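Local coordinates for NAD-dependent dehydrogenase (Rhizobium meliloti, PDB 4Z0P), which catalyses the NADPH-dependent reduction of glyoxylate and hydroxypyruvate, and is captured with NADPH and oxalate bound, at residues Ser104-Met109 with Ile231-Gly236; Cys111-Arg116 with Asn277-Pro282; Asp154-Leu159 with Phe164-Trp169; Gly178-Asp183 with Leu191-Phe196. One frame throughout, in Å; residues are numbered along the deposited sequence.

Interaction 1 (Ser104-Met109 with Ile231-Gly236). With NDP (NADPH dihydro-nicotinamide-adenine-dinucleotide phosphate), chain H; OXD (oxalic acid), chain C.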
# COMPACT_ATOMS: atom_id res chain seq x y z
N SER A 104 2.10 -1.30 10.08
CA SER A 104 1.85 -0.18 9.21
C SER A 104 1.83 -0.58 7.75
O SER A 104 1.04 -0.03 6.98
CB SER A 104 2.83 0.94 9.48
OG SER A 104 2.53 1.50 10.76
N GLU A 105 2.65 -1.55 7.37
CA GLU A 105 2.56 -2.12 6.02
C GLU A 105 1.18 -2.67 5.75
O GLU A 105 0.59 -2.43 4.70
CB GLU A 105 3.54 -3.27 5.83
CG GLU A 105 5.01 -2.91 5.85
CD GLU A 105 5.91 -4.14 5.98
OE1 GLU A 105 5.39 -5.27 5.95
OE2 GLU A 105 7.13 -3.96 6.18
N TRP A 106 0.67 -3.47 6.67
CA TRP A 106 -0.62 -4.13 6.45
C TRP A 106 -1.75 -3.09 6.40
O TRP A 106 -2.63 -3.17 5.53
CB TRP A 106 -0.87 -5.18 7.55
CG TRP A 106 -2.16 -5.97 7.35
CD1 TRP A 106 -2.29 -7.18 6.74
CD2 TRP A 106 -3.48 -5.60 7.79
NE1 TRP A 106 -3.61 -7.60 6.78
CE2 TRP A 106 -4.36 -6.64 7.41
CE3 TRP A 106 -3.99 -4.51 8.48
CZ2 TRP A 106 -5.74 -6.59 7.69
CZ3 TRP A 106 -5.35 -4.46 8.78
CH2 TRP A 106 -6.21 -5.52 8.38
N VAL A 107 -1.73 -2.12 7.30
CA VAL A 107 -2.76 -1.08 7.33
C VAL A 107 -2.72 -0.26 6.03
O VAL A 107 -3.75 -0.02 5.41
CB VAL A 107 -2.63 -0.16 8.58
CG1 VAL A 107 -3.60 1.01 8.52
CG2 VAL A 107 -2.87 -0.97 9.85
N MET A 108 -1.53 0.15 5.63
CA MET A 108 -1.37 0.89 4.38
C MET A 108 -1.89 0.07 3.21
O MET A 108 -2.60 0.60 2.34
CB MET A 108 0.10 1.22 4.15
CG MET A 108 0.40 2.00 2.86
SD MET A 108 -0.35 3.65 2.83
CE MET A 108 0.62 4.42 4.15
N MET A 109 -1.55 -1.22 3.18
CA MET A 109 -2.03 -2.07 2.08
C MET A 109 -3.55 -2.09 2.01
O MET A 109 -4.13 -1.97 0.93
CB MET A 109 -1.49 -3.48 2.18
CG MET A 109 -1.83 -4.31 0.96
SD MET A 109 -0.97 -5.91 0.97
CE MET A 109 -1.79 -6.64 2.31
N ILE A 231 -11.82 -1.98 8.72
CA ILE A 231 -10.52 -2.67 8.67
C ILE A 231 -10.12 -2.97 10.10
O ILE A 231 -10.02 -2.04 10.93
CB ILE A 231 -9.47 -1.76 8.02
CG1 ILE A 231 -9.83 -1.50 6.55
CG2 ILE A 231 -8.05 -2.32 8.18
CD1 ILE A 231 -9.14 -0.27 6.02
N ASN A 232 -9.98 -4.26 10.44
CA ASN A 232 -9.59 -4.61 11.81
C ASN A 232 -8.37 -5.50 11.89
O ASN A 232 -8.35 -6.58 11.30
CB ASN A 232 -10.74 -5.28 12.57
CG ASN A 232 -10.48 -5.40 14.08
OD1 ASN A 232 -9.61 -4.73 14.65
ND2 ASN A 232 -11.27 -6.22 14.73
N ALA A 233 -7.36 -5.03 12.60
CA ALA A 233 -6.19 -5.86 12.92
C ALA A 233 -5.84 -5.82 14.40
O ALA A 233 -4.70 -6.15 14.77
CB ALA A 233 -4.98 -5.44 12.09
N GLY A 234 -6.82 -5.47 15.23
CA GLY A 234 -6.65 -5.52 16.68
C GLY A 234 -6.90 -6.91 17.20
O GLY A 234 -6.00 -7.78 17.18
N ARG A 235 -8.14 -7.15 17.63
CA ARG A 235 -8.55 -8.49 18.05
C ARG A 235 -9.95 -8.77 17.58
O ARG A 235 -10.80 -7.88 17.54
CB ARG A 235 -8.51 -8.59 19.57
CG ARG A 235 -7.12 -8.68 20.16
CD ARG A 235 -6.55 -10.05 19.91
NE ARG A 235 -5.22 -10.25 20.44
CZ ARG A 235 -4.09 -10.02 19.80
NH1 ARG A 235 -4.08 -9.51 18.56
NH2 ARG A 235 -2.94 -10.30 20.38
N GLY A 236 -10.20 -10.03 17.26
CA GLY A 236 -11.50 -10.49 16.82
C GLY A 236 -12.61 -10.32 17.82
O GLY A 236 -13.75 -10.01 17.46
PA NDP H . -1.00 0.19 22.86
O1A NDP H . -1.23 -0.23 24.31
O2A NDP H . 0.24 0.96 22.56
O5B NDP H . -2.26 1.06 22.45
C5B NDP H . -3.59 0.73 22.78
C4B NDP H . -4.46 1.91 22.44
O4B NDP H . -5.81 1.50 22.62
C3B NDP H . -4.25 3.13 23.33
O3B NDP H . -4.40 4.29 22.52
C2B NDP H . -5.38 3.02 24.33
O2B NDP H . -5.82 4.25 24.88
C1B NDP H . -6.46 2.46 23.43
N9A NDP H . -7.53 1.86 24.25
C8A NDP H . -7.51 0.77 25.03
N7A NDP H . -8.65 0.51 25.62
C5A NDP H . -9.47 1.52 25.18
C6A NDP H . -10.82 1.84 25.44
N6A NDP H . -11.60 1.10 26.26
N1A NDP H . -11.35 2.94 24.84
C2A NDP H . -10.57 3.67 24.03
N3A NDP H . -9.29 3.47 23.72
C4A NDP H . -8.80 2.35 24.32
O3 NDP H . -1.12 -1.19 22.03
PN NDP H . -0.42 -1.39 20.58
O1N NDP H . -0.71 -0.23 19.69
O2N NDP H . 0.99 -1.84 20.75
O5D NDP H . -1.22 -2.70 20.14
C5D NDP H . -2.62 -2.62 19.94
C4D NDP H . -3.21 -4.00 19.75
O4D NDP H . -2.93 -4.49 18.44
C3D NDP H . -2.67 -5.11 20.64
O3D NDP H . -3.27 -5.06 21.95
C2D NDP H . -3.00 -6.40 19.91
O2D NDP H . -4.29 -6.90 20.33
C1D NDP H . -3.11 -5.90 18.45
N1N NDP H . -2.11 -6.51 17.57
C2N NDP H . -2.50 -7.32 16.51
C3N NDP H . -1.59 -7.88 15.66
C7N NDP H . -1.97 -8.63 14.42
O7N NDP H . -1.11 -9.33 13.87
N7N NDP H . -3.20 -8.54 13.95
C4N NDP H . -0.14 -7.69 15.92
C5N NDP H . 0.18 -6.83 17.09
C6N NDP H . -0.75 -6.27 17.84
P2B NDP H . -4.94 5.03 25.98
O1X NDP H . -3.77 5.57 25.20
O2X NDP H . -5.91 6.10 26.44
O3X NDP H . -4.57 4.03 27.02
C1 OXD C . 0.29 -9.67 18.73
C2 OXD C . -0.39 -10.52 17.76
O3 OXD C . 1.50 -9.35 18.55
O4 OXD C . 0.26 -11.35 17.11
O5 OXD C . -0.36 -9.29 19.73
O6 OXD C . -1.61 -10.40 17.59

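Interaction 2 (Cys111-Arg116 with Asn277-Pro282)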
# COMPACT_ATOMS: atom_id res chain seq x y z
N CYS A 111 -5.75 0.12 3.22
CA CYS A 111 -6.30 1.43 2.82
C CYS A 111 -6.11 1.65 1.30
O CYS A 111 -7.00 2.21 0.66
CB CYS A 111 -5.68 2.56 3.63
SG CYS A 111 -6.21 2.50 5.38
N LEU A 112 -4.98 1.24 0.74
CA LEU A 112 -4.77 1.36 -0.70
C LEU A 112 -5.64 0.42 -1.52
O LEU A 112 -6.22 0.85 -2.55
CB LEU A 112 -3.30 1.22 -1.06
CG LEU A 112 -2.39 2.34 -0.56
CD1 LEU A 112 -0.92 1.98 -0.79
CD2 LEU A 112 -2.73 3.69 -1.17
N LEU A 113 -5.79 -0.82 -1.06
CA LEU A 113 -6.65 -1.79 -1.76
C LEU A 113 -8.08 -1.26 -1.86
O LEU A 113 -8.71 -1.36 -2.91
CB LEU A 113 -6.65 -3.13 -1.04
CG LEU A 113 -5.43 -4.05 -1.19
CD1 LEU A 113 -5.57 -5.20 -0.19
CD2 LEU A 113 -5.39 -4.58 -2.60
N HIS A 114 -8.59 -0.70 -0.77
CA HIS A 114 -9.94 -0.13 -0.79
C HIS A 114 -10.02 1.18 -1.59
O HIS A 114 -10.91 1.34 -2.43
CB HIS A 114 -10.47 0.01 0.62
CG HIS A 114 -10.75 -1.31 1.26
ND1 HIS A 114 -11.81 -2.12 0.92
CD2 HIS A 114 -10.09 -1.96 2.24
CE1 HIS A 114 -11.79 -3.21 1.65
NE2 HIS A 114 -10.75 -3.14 2.47
N LEU A 115 -9.06 2.08 -1.39
CA LEU A 115 -9.04 3.34 -2.13
C LEU A 115 -9.00 3.10 -3.63
O LEU A 115 -9.74 3.72 -4.39
CB LEU A 115 -7.83 4.17 -1.76
CG LEU A 115 -7.56 5.46 -2.58
CD1 LEU A 115 -8.66 6.48 -2.29
CD2 LEU A 115 -6.17 5.99 -2.30
N ARG A 116 -8.10 2.22 -4.03
CA ARG A 116 -7.82 2.00 -5.45
C ARG A 116 -8.72 0.91 -6.09
O ARG A 116 -8.47 0.48 -7.20
CB ARG A 116 -6.34 1.71 -5.64
CG ARG A 116 -5.40 2.84 -5.21
CD ARG A 116 -5.65 4.20 -5.89
NE ARG A 116 -5.36 4.06 -7.30
CZ ARG A 116 -4.37 4.65 -7.97
NH1 ARG A 116 -3.60 5.57 -7.40
NH2 ARG A 116 -4.18 4.33 -9.23
N ASN A 277 -16.16 -8.19 -1.29
CA ASN A 277 -15.41 -7.00 -0.85
C ASN A 277 -14.83 -7.17 0.55
O ASN A 277 -14.65 -6.18 1.25
CB ASN A 277 -16.28 -5.74 -0.95
CG ASN A 277 -16.67 -5.41 -2.38
OD1 ASN A 277 -15.80 -5.22 -3.24
ND2 ASN A 277 -17.98 -5.32 -2.65
N VAL A 278 -14.49 -8.41 0.92
CA VAL A 278 -13.78 -8.71 2.15
C VAL A 278 -12.44 -9.33 1.86
O VAL A 278 -12.35 -10.30 1.10
CB VAL A 278 -14.55 -9.67 3.09
CG1 VAL A 278 -13.77 -9.88 4.37
CG2 VAL A 278 -15.92 -9.08 3.43
N TYR A 279 -11.39 -8.77 2.46
CA TYR A 279 -10.06 -9.35 2.42
C TYR A 279 -9.77 -10.07 3.72
O TYR A 279 -9.80 -9.45 4.78
CB TYR A 279 -8.99 -8.29 2.26
CG TYR A 279 -9.07 -7.53 0.96
CD1 TYR A 279 -8.66 -8.12 -0.22
CD2 TYR A 279 -9.61 -6.27 0.91
CE1 TYR A 279 -8.70 -7.43 -1.41
CE2 TYR A 279 -9.70 -5.56 -0.29
CZ TYR A 279 -9.25 -6.15 -1.46
OH TYR A 279 -9.30 -5.45 -2.62
N VAL A 280 -9.50 -11.36 3.65
CA VAL A 280 -9.19 -12.15 4.85
C VAL A 280 -7.70 -12.48 4.88
O VAL A 280 -7.16 -13.02 3.91
CB VAL A 280 -9.98 -13.49 4.86
CG1 VAL A 280 -9.53 -14.44 5.97
CG2 VAL A 280 -11.47 -13.22 4.94
N THR A 281 -7.06 -12.20 6.01
CA THR A 281 -5.72 -12.67 6.29
C THR A 281 -5.70 -13.38 7.63
O THR A 281 -6.50 -13.05 8.52
CB THR A 281 -4.65 -11.54 6.21
OG1 THR A 281 -5.06 -10.39 6.98
CG2 THR A 281 -4.37 -11.16 4.76
N PRO A 282 -4.82 -14.40 7.76
CA PRO A 282 -4.92 -15.30 8.94
C PRO A 282 -4.12 -14.83 10.15
O PRO A 282 -3.18 -15.50 10.60
CB PRO A 282 -4.41 -16.61 8.36
CG PRO A 282 -3.36 -16.17 7.36
CD PRO A 282 -4.01 -15.00 6.68
O HOH W 1 -10.98 -3.44 -3.01

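Interaction 3 (Asp154-Leu159 with Phe164-Trp169). With NDP (NADPH dihydro-nicotinamide-adenine-dinucleotide phosphate), chain H.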
# COMPACT_ATOMS: atom_id res chain seq x y z
N ASP A 154 1.86 5.04 14.59
CA ASP A 154 2.73 4.83 13.45
C ASP A 154 1.92 4.73 12.17
O ASP A 154 2.30 5.32 11.15
CB ASP A 154 3.62 3.59 13.64
CG ASP A 154 4.73 3.53 12.62
OD1 ASP A 154 5.62 4.38 12.74
OD2 ASP A 154 4.75 2.65 11.71
N ALA A 155 0.82 3.97 12.21
CA ALA A 155 -0.04 3.83 11.04
C ALA A 155 -0.62 5.19 10.64
O ALA A 155 -0.64 5.53 9.45
CB ALA A 155 -1.14 2.82 11.28
N ALA A 156 -1.07 5.98 11.62
CA ALA A 156 -1.64 7.31 11.32
C ALA A 156 -0.63 8.19 10.58
O ALA A 156 -0.96 8.84 9.59
CB ALA A 156 -2.09 8.00 12.59
N ARG A 157 0.61 8.23 11.09
CA ARG A 157 1.63 9.10 10.50
C ARG A 157 1.93 8.66 9.07
O ARG A 157 2.05 9.49 8.15
CB ARG A 157 2.91 9.11 11.32
CG ARG A 157 2.82 9.77 12.69
CD ARG A 157 4.18 9.78 13.40
NE ARG A 157 4.75 8.42 13.65
CZ ARG A 157 4.71 7.73 14.80
NH1 ARG A 157 4.12 8.23 15.88
NH2 ARG A 157 5.26 6.52 14.89
N LYS A 158 2.06 7.35 8.87
CA LYS A 158 2.36 6.83 7.54
C LYS A 158 1.23 7.05 6.54
O LYS A 158 1.48 7.40 5.40
CB LYS A 158 2.82 5.38 7.61
CG LYS A 158 4.25 5.31 8.14
CD LYS A 158 4.67 3.95 8.57
CE LYS A 158 6.14 3.88 8.92
NZ LYS A 158 6.52 2.59 9.49
N LEU A 159 -0.00 6.82 6.97
CA LEU A 159 -1.14 7.08 6.10
C LEU A 159 -1.20 8.55 5.70
O LEU A 159 -1.43 8.87 4.53
CB LEU A 159 -2.43 6.67 6.77
CG LEU A 159 -2.64 5.19 6.91
CD1 LEU A 159 -3.72 4.92 7.96
CD2 LEU A 159 -3.02 4.53 5.58
N PHE A 164 -3.58 10.40 2.74
CA PHE A 164 -4.88 10.27 3.39
C PHE A 164 -5.11 11.38 4.41
O PHE A 164 -4.18 11.88 5.04
CB PHE A 164 -5.02 8.92 4.10
CG PHE A 164 -5.14 7.74 3.17
CD1 PHE A 164 -6.36 7.42 2.62
CD2 PHE A 164 -4.03 6.95 2.87
CE1 PHE A 164 -6.49 6.34 1.75
CE2 PHE A 164 -4.16 5.86 2.01
CZ PHE A 164 -5.39 5.56 1.45
N LYS A 165 -6.37 11.77 4.56
CA LYS A 165 -6.77 12.53 5.74
C LYS A 165 -6.88 11.52 6.86
O LYS A 165 -7.52 10.48 6.68
CB LYS A 165 -8.11 13.24 5.49
CG LYS A 165 -8.63 14.02 6.68
CD LYS A 165 -8.05 15.42 6.75
CE LYS A 165 -8.59 16.18 7.96
NZ LYS A 165 -8.12 15.58 9.24
N VAL A 166 -6.31 11.83 8.01
CA VAL A 166 -6.29 10.85 9.10
C VAL A 166 -6.73 11.50 10.38
O VAL A 166 -6.28 12.59 10.72
CB VAL A 166 -4.87 10.25 9.30
CG1 VAL A 166 -4.91 9.18 10.38
CG2 VAL A 166 -4.34 9.66 8.01
N ILE A 167 -7.61 10.81 11.09
CA ILE A 167 -7.99 11.20 12.44
C ILE A 167 -7.89 9.97 13.35
O ILE A 167 -7.97 8.84 12.88
CB ILE A 167 -9.41 11.82 12.50
CG1 ILE A 167 -10.49 10.84 11.97
CG2 ILE A 167 -9.43 13.11 11.70
CD1 ILE A 167 -11.90 11.38 11.99
N GLY A 168 -7.80 10.22 14.65
CA GLY A 168 -7.61 9.15 15.63
C GLY A 168 -8.54 9.26 16.82
O GLY A 168 -8.98 10.35 17.18
N TRP A 169 -8.79 8.11 17.45
CA TRP A 169 -9.62 8.04 18.65
C TRP A 169 -9.00 7.09 19.65
O TRP A 169 -8.49 6.03 19.29
CB TRP A 169 -11.03 7.59 18.29
CG TRP A 169 -11.96 7.43 19.45
CD1 TRP A 169 -12.74 8.39 20.02
CD2 TRP A 169 -12.21 6.22 20.19
NE1 TRP A 169 -13.48 7.86 21.05
CE2 TRP A 169 -13.15 6.53 21.19
CE3 TRP A 169 -11.73 4.91 20.11
CZ2 TRP A 169 -13.66 5.56 22.08
CZ3 TRP A 169 -12.21 3.95 21.00
CH2 TRP A 169 -13.16 4.29 21.98
PA NDP H . -1.00 0.19 22.86
O1A NDP H . -1.23 -0.23 24.31
O2A NDP H . 0.24 0.96 22.56
O5B NDP H . -2.26 1.06 22.45
C5B NDP H . -3.59 0.73 22.78
C4B NDP H . -4.46 1.91 22.44
O4B NDP H . -5.81 1.50 22.62
C3B NDP H . -4.25 3.13 23.33
O3B NDP H . -4.40 4.29 22.52
C2B NDP H . -5.38 3.02 24.33
O2B NDP H . -5.82 4.25 24.88
C1B NDP H . -6.46 2.46 23.43
N9A NDP H . -7.53 1.86 24.25
C8A NDP H . -7.51 0.77 25.03
N7A NDP H . -8.65 0.51 25.62
C5A NDP H . -9.47 1.52 25.18
C6A NDP H . -10.82 1.84 25.44
N6A NDP H . -11.60 1.10 26.26
N1A NDP H . -11.35 2.94 24.84
C2A NDP H . -10.57 3.67 24.03
N3A NDP H . -9.29 3.47 23.72
C4A NDP H . -8.80 2.35 24.32
O3 NDP H . -1.12 -1.19 22.03
PN NDP H . -0.42 -1.39 20.58
O1N NDP H . -0.71 -0.23 19.69
O2N NDP H . 0.99 -1.84 20.75
O5D NDP H . -1.22 -2.70 20.14
C5D NDP H . -2.62 -2.62 19.94
C4D NDP H . -3.21 -4.00 19.75
O4D NDP H . -2.93 -4.49 18.44
C3D NDP H . -2.67 -5.11 20.64
O3D NDP H . -3.27 -5.06 21.95
C2D NDP H . -3.00 -6.40 19.91
O2D NDP H . -4.29 -6.90 20.33
C1D NDP H . -3.11 -5.90 18.45
N1N NDP H . -2.11 -6.51 17.57
C2N NDP H . -2.50 -7.32 16.51
C3N NDP H . -1.59 -7.88 15.66
C7N NDP H . -1.97 -8.63 14.42
O7N NDP H . -1.11 -9.33 13.87
N7N NDP H . -3.20 -8.54 13.95
C4N NDP H . -0.14 -7.69 15.92
C5N NDP H . 0.18 -6.83 17.09
C6N NDP H . -0.75 -6.27 17.84
P2B NDP H . -4.94 5.03 25.98
O1X NDP H . -3.77 5.57 25.20
O2X NDP H . -5.91 6.10 26.44
O3X NDP H . -4.57 4.03 27.02

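Interaction 4 (Gly178-Asp183 with Leu191-Phe196)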
# COMPACT_ATOMS: atom_id res chain seq x y z
N GLY A 178 -0.20 16.63 12.54
CA GLY A 178 -0.87 16.27 11.28
C GLY A 178 -2.04 15.30 11.39
O GLY A 178 -2.59 14.87 10.36
N VAL A 179 -2.42 14.95 12.63
CA VAL A 179 -3.50 14.00 12.91
C VAL A 179 -4.37 14.55 14.04
O VAL A 179 -3.94 14.58 15.19
CB VAL A 179 -2.94 12.62 13.32
CG1 VAL A 179 -4.07 11.67 13.69
CG2 VAL A 179 -2.10 12.02 12.19
N GLU A 180 -5.59 14.95 13.72
CA GLU A 180 -6.54 15.39 14.73
C GLU A 180 -6.95 14.16 15.51
O GLU A 180 -7.22 13.11 14.91
CB GLU A 180 -7.79 15.98 14.12
CG GLU A 180 -7.59 17.20 13.24
CD GLU A 180 -8.82 17.45 12.41
OE1 GLU A 180 -9.84 17.79 13.04
OE2 GLU A 180 -8.78 17.25 11.17
N THR A 181 -6.99 14.27 16.83
CA THR A 181 -7.42 13.17 17.68
C THR A 181 -8.59 13.54 18.56
O THR A 181 -8.84 14.72 18.86
CB THR A 181 -6.27 12.68 18.56
OG1 THR A 181 -5.84 13.74 19.41
CG2 THR A 181 -5.11 12.21 17.73
N TYR A 182 -9.31 12.50 18.98
CA TYR A 182 -10.51 12.58 19.77
C TYR A 182 -10.34 11.71 20.99
O TYR A 182 -9.71 10.67 20.92
CB TYR A 182 -11.71 12.06 18.98
CG TYR A 182 -12.13 12.94 17.81
CD1 TYR A 182 -11.44 12.90 16.59
CD2 TYR A 182 -13.23 13.80 17.91
CE1 TYR A 182 -11.81 13.71 15.53
CE2 TYR A 182 -13.61 14.61 16.85
CZ TYR A 182 -12.92 14.55 15.66
OH TYR A 182 -13.31 15.36 14.62
N ASP A 183 -10.92 12.13 22.12
CA ASP A 183 -10.98 11.29 23.33
C ASP A 183 -12.26 10.45 23.35
O ASP A 183 -13.03 10.51 22.42
CB ASP A 183 -10.82 12.12 24.60
CG ASP A 183 -11.92 13.15 24.78
OD1 ASP A 183 -12.96 13.09 24.10
OD2 ASP A 183 -11.72 14.03 25.62
N LEU A 191 -16.56 9.08 14.39
CA LEU A 191 -17.17 8.10 13.46
C LEU A 191 -17.83 8.80 12.27
O LEU A 191 -17.66 8.37 11.13
CB LEU A 191 -18.20 7.23 14.18
CG LEU A 191 -17.64 6.29 15.24
CD1 LEU A 191 -18.77 5.72 16.08
CD2 LEU A 191 -16.81 5.17 14.62
N GLY A 192 -18.55 9.89 12.53
CA GLY A 192 -19.27 10.59 11.48
C GLY A 192 -18.38 11.21 10.41
O GLY A 192 -18.85 11.48 9.31
N ARG A 193 -17.10 11.41 10.72
CA ARG A 193 -16.11 11.89 9.76
C ARG A 193 -15.34 10.78 9.04
O ARG A 193 -14.63 11.06 8.08
CB ARG A 193 -15.06 12.73 10.48
CG ARG A 193 -15.58 14.05 11.01
CD ARG A 193 -14.44 14.81 11.66
NE ARG A 193 -13.41 15.18 10.70
CZ ARG A 193 -12.24 15.74 11.00
NH1 ARG A 193 -11.90 15.98 12.26
NH2 ARG A 193 -11.39 16.06 10.04
N THR A 194 -15.49 9.53 9.48
CA THR A 194 -14.62 8.46 9.06
C THR A 194 -15.19 7.70 7.87
O THR A 194 -16.29 7.20 7.94
CB THR A 194 -14.34 7.49 10.22
OG1 THR A 194 -13.60 8.21 11.21
CG2 THR A 194 -13.54 6.28 9.75
N ASP A 195 -14.41 7.62 6.79
CA ASP A 195 -14.73 6.78 5.64
C ASP A 195 -14.17 5.37 5.74
O ASP A 195 -14.85 4.40 5.40
CB ASP A 195 -14.19 7.41 4.34
CG ASP A 195 -14.70 8.83 4.10
OD1 ASP A 195 -15.94 9.03 4.17
OD2 ASP A 195 -13.86 9.76 3.84
N PHE A 196 -12.90 5.25 6.11
CA PHE A 196 -12.25 3.96 6.35
C PHE A 196 -11.93 3.88 7.83
O PHE A 196 -11.08 4.61 8.32
CB PHE A 196 -10.91 3.82 5.60
CG PHE A 196 -10.97 3.75 4.09
CD1 PHE A 196 -12.16 3.84 3.36
CD2 PHE A 196 -9.77 3.61 3.38
CE1 PHE A 196 -12.14 3.76 1.96
CE2 PHE A 196 -9.75 3.56 1.99
CZ PHE A 196 -10.93 3.64 1.28

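Interaction 1 (Ser104-Met109 with Ile231-Gly236)
Trp106, on helix 97-115, lays the outer part of its indole against Ile231 and Ala233 where strand 229-232 of the Rossmann-type cofactor domain runs out into a loop. From CB the side chain starts with CG anti to the backbone N (chi1 -177°), which carries the benzene part of the indole to the end of the strand. There CE3 comes within 3.9 Å of Ala233 CB. CZ3, the next atom out, touches two methyls, 3.5 Å from Ile231 CG2 and 3.5 Å from Ala233 CB. CH2 also lies near that Ile231 branch and stands 3.8 Å from the carbonyl oxygen of Asn232. On the pyrrole side NE1 hydrogen-bonds Thr281 OG1, so the one polar atom of this buried ring is satisfied.

Beyond the hydrophobic contact the loop turns to the ligands. Asn232 OD1 accepts Gly234 N at 2.9 Å with the donor well above its carbonyl plane, forming an Asx turn, while its ND2 is held by Gln239. Ala233 O takes the carboxamide N7N of NADPH at 2.9 Å, which probably limits the rotation of that amide beside the nicotinamide ring. Arg235, its NE paired with Asp78, bends at chi2; one guanidinium face is overlaid by O2D of the nicotinamide ribose, and its edge meets oxalate. NH1 reaches oxalate O6 at 2.8 Å, and NH2 binds oxalate O5 at 2.8 Å with an N-H...O angle of 153°.

Interaction 2 (Cys111-Arg116 with Asn277-Pro282)
Leu113 and Tyr279 face each other with CA atoms 9.3 Å apart, and His114 and Asn277 do so at 8.8 Å, the last turns of helix 97-115 lying beside strand 278-280, outermost within this chain in the parallel Rossmann-type sheet, at a spacing too wide for direct backbone hydrogen bonds and spanned by side chains and one water. The Tyr279 ring fills the gap. With CG beside its own backbone N (chi1 -64°), it reaches across to the helix, and Leu113 CD1 sits over its centre, 4.0 Å from the centroid, in a CH-pi contact. His114 takes another part of the same ring: the tyrosine edge points at the imidazole face in an offset edge-to-face pair, planes at 76°, with Tyr279 CE2 3.7 Å from His114 CE1. Ser257 OG holds His114 NE2, which helps to fix the turn of that imidazole. At the phenol end a water lies 2.6 Å from Tyr279 OH and donates to Leu113 O at 3.1 Å, tying the hydroxyl to the helix backbone. An alanine in place of Tyr279 is likely to leave the His114 face and Leu113 CD1 without their aromatic partner and the water with no phenol to bind. The ring also makes a cation-pi contact with Arg119 and touches a second oxalate. Helix 118-126 packs alongside through His118, strand 255-258 hydrogen-bonds the Tyr279 backbone, and Leu113 meets Leu113 of the second subunit.

Interaction 3 (Asp154-Leu159 with Phe164-Trp169)
Val166 points both methyls from strand 165-169 at helix 150-161, one to each of two residues a turn apart. CG1, anti to the backbone N (chi1 -176°), meets Ala156 CB at 3.8 Å, and CG2 meets Leu159 CB at 3.8 Å. The small Ala156 is consistent with the close approach here, its CA lying 6.3 Å from Val166 CA. Leu159 and Phe164 run at a slant to each other, with Leu159 CD2 3.8 Å from Phe164 CD2. The phenyl ring turns its edge to Leu159 O, which also accepts Phe164 N in a bent hydrogen bond of 3.2 Å (139° at the hydrogen), joining the helix backbone to the residue just before strand 165-169. On the far side of the helix Asp154 draws in two cations: Lys158 NZ binds OD2 at 2.8 Å on the syn lone pair, and Arg157 NH2 binds OD1 at 3.1 Å on the anti one. At the other end of the strand Trp169 lies obliquely against the NADPH adenine, CH2 3.4 Å from C2A, with NE1 bonded to Ala184 O. A serine here would probably leave that side of the adenine without its indole and Ala184 O without its donor. The contact closes the crossover of a beta-alpha-beta unit: strand 142-146 lies beside strand 165-169 in the parallel sheet, helix 97-115 packs on Phe164, and helix 187-193 meets Ile167 on the opposite face.

Interaction 4 (Gly178-Asp183 with Leu191-Phe196)
Arg193 bends at chi3 (64°), turning its guanidinium toward Glu180 and Tyr182. Both point from strand 180-182 toward the end of helix 187-193, each with CG beside its backbone N, and the extended Glu180 chain carries its carboxylate up to the guanidinium. This is an outer corner of the Rossmann-type domain, where the edge strand of its parallel sheet meets a covering helix near the surface. The guanidinium grips the carboxylate end-on with two nitrogens, one to each oxygen: NH1 to Glu180 OE1 at 2.9 Å and NH2 to Glu180 OE2 at 3.1 Å. Both oxygens lie close to the guanidinium plane, yet the two flat groups are turned 40° against each other, and NH1 meets OE1 from above the carboxylate plane. Glu180 OE2 has a second cation, Lys165 NZ on the neighbouring strand 165-169, so the carboxylate probably offsets the two positive charges gathered around it. Arg193 also lies on Ile167 of that strand, and Tyr182 packs on Ala189 and Phe190 of the helix. The phenol ring stands at 67° to the guanidinium, which approaches at its edge: Arg193 NH1, already bound to Glu180, donates a second hydrogen bond to Tyr182 OH, 2.8 Å long.

Helix 97-115 comes first and supplies one side of both interaction 1 and interaction 2. The chain then builds the sheet strand by strand. Interaction 3 closes a short loop within one beta-alpha-beta unit, and interaction 4 then closes another, in series, between edge strand 180-182 and the helix that follows it; Gly168 and Tyr182 link the two through strand pairing. Both small loops lie within the far longer ones completed when strand 229-232 closes interaction 1 and strand 278-280 closes interaction 2, and those two long loops cross. Ser104 to Asp154 joins interactions 1 and 3, Cys111 to Phe164 joins 2 and 3, and Phe196 reaches from interaction 4 to the helix of interaction 2.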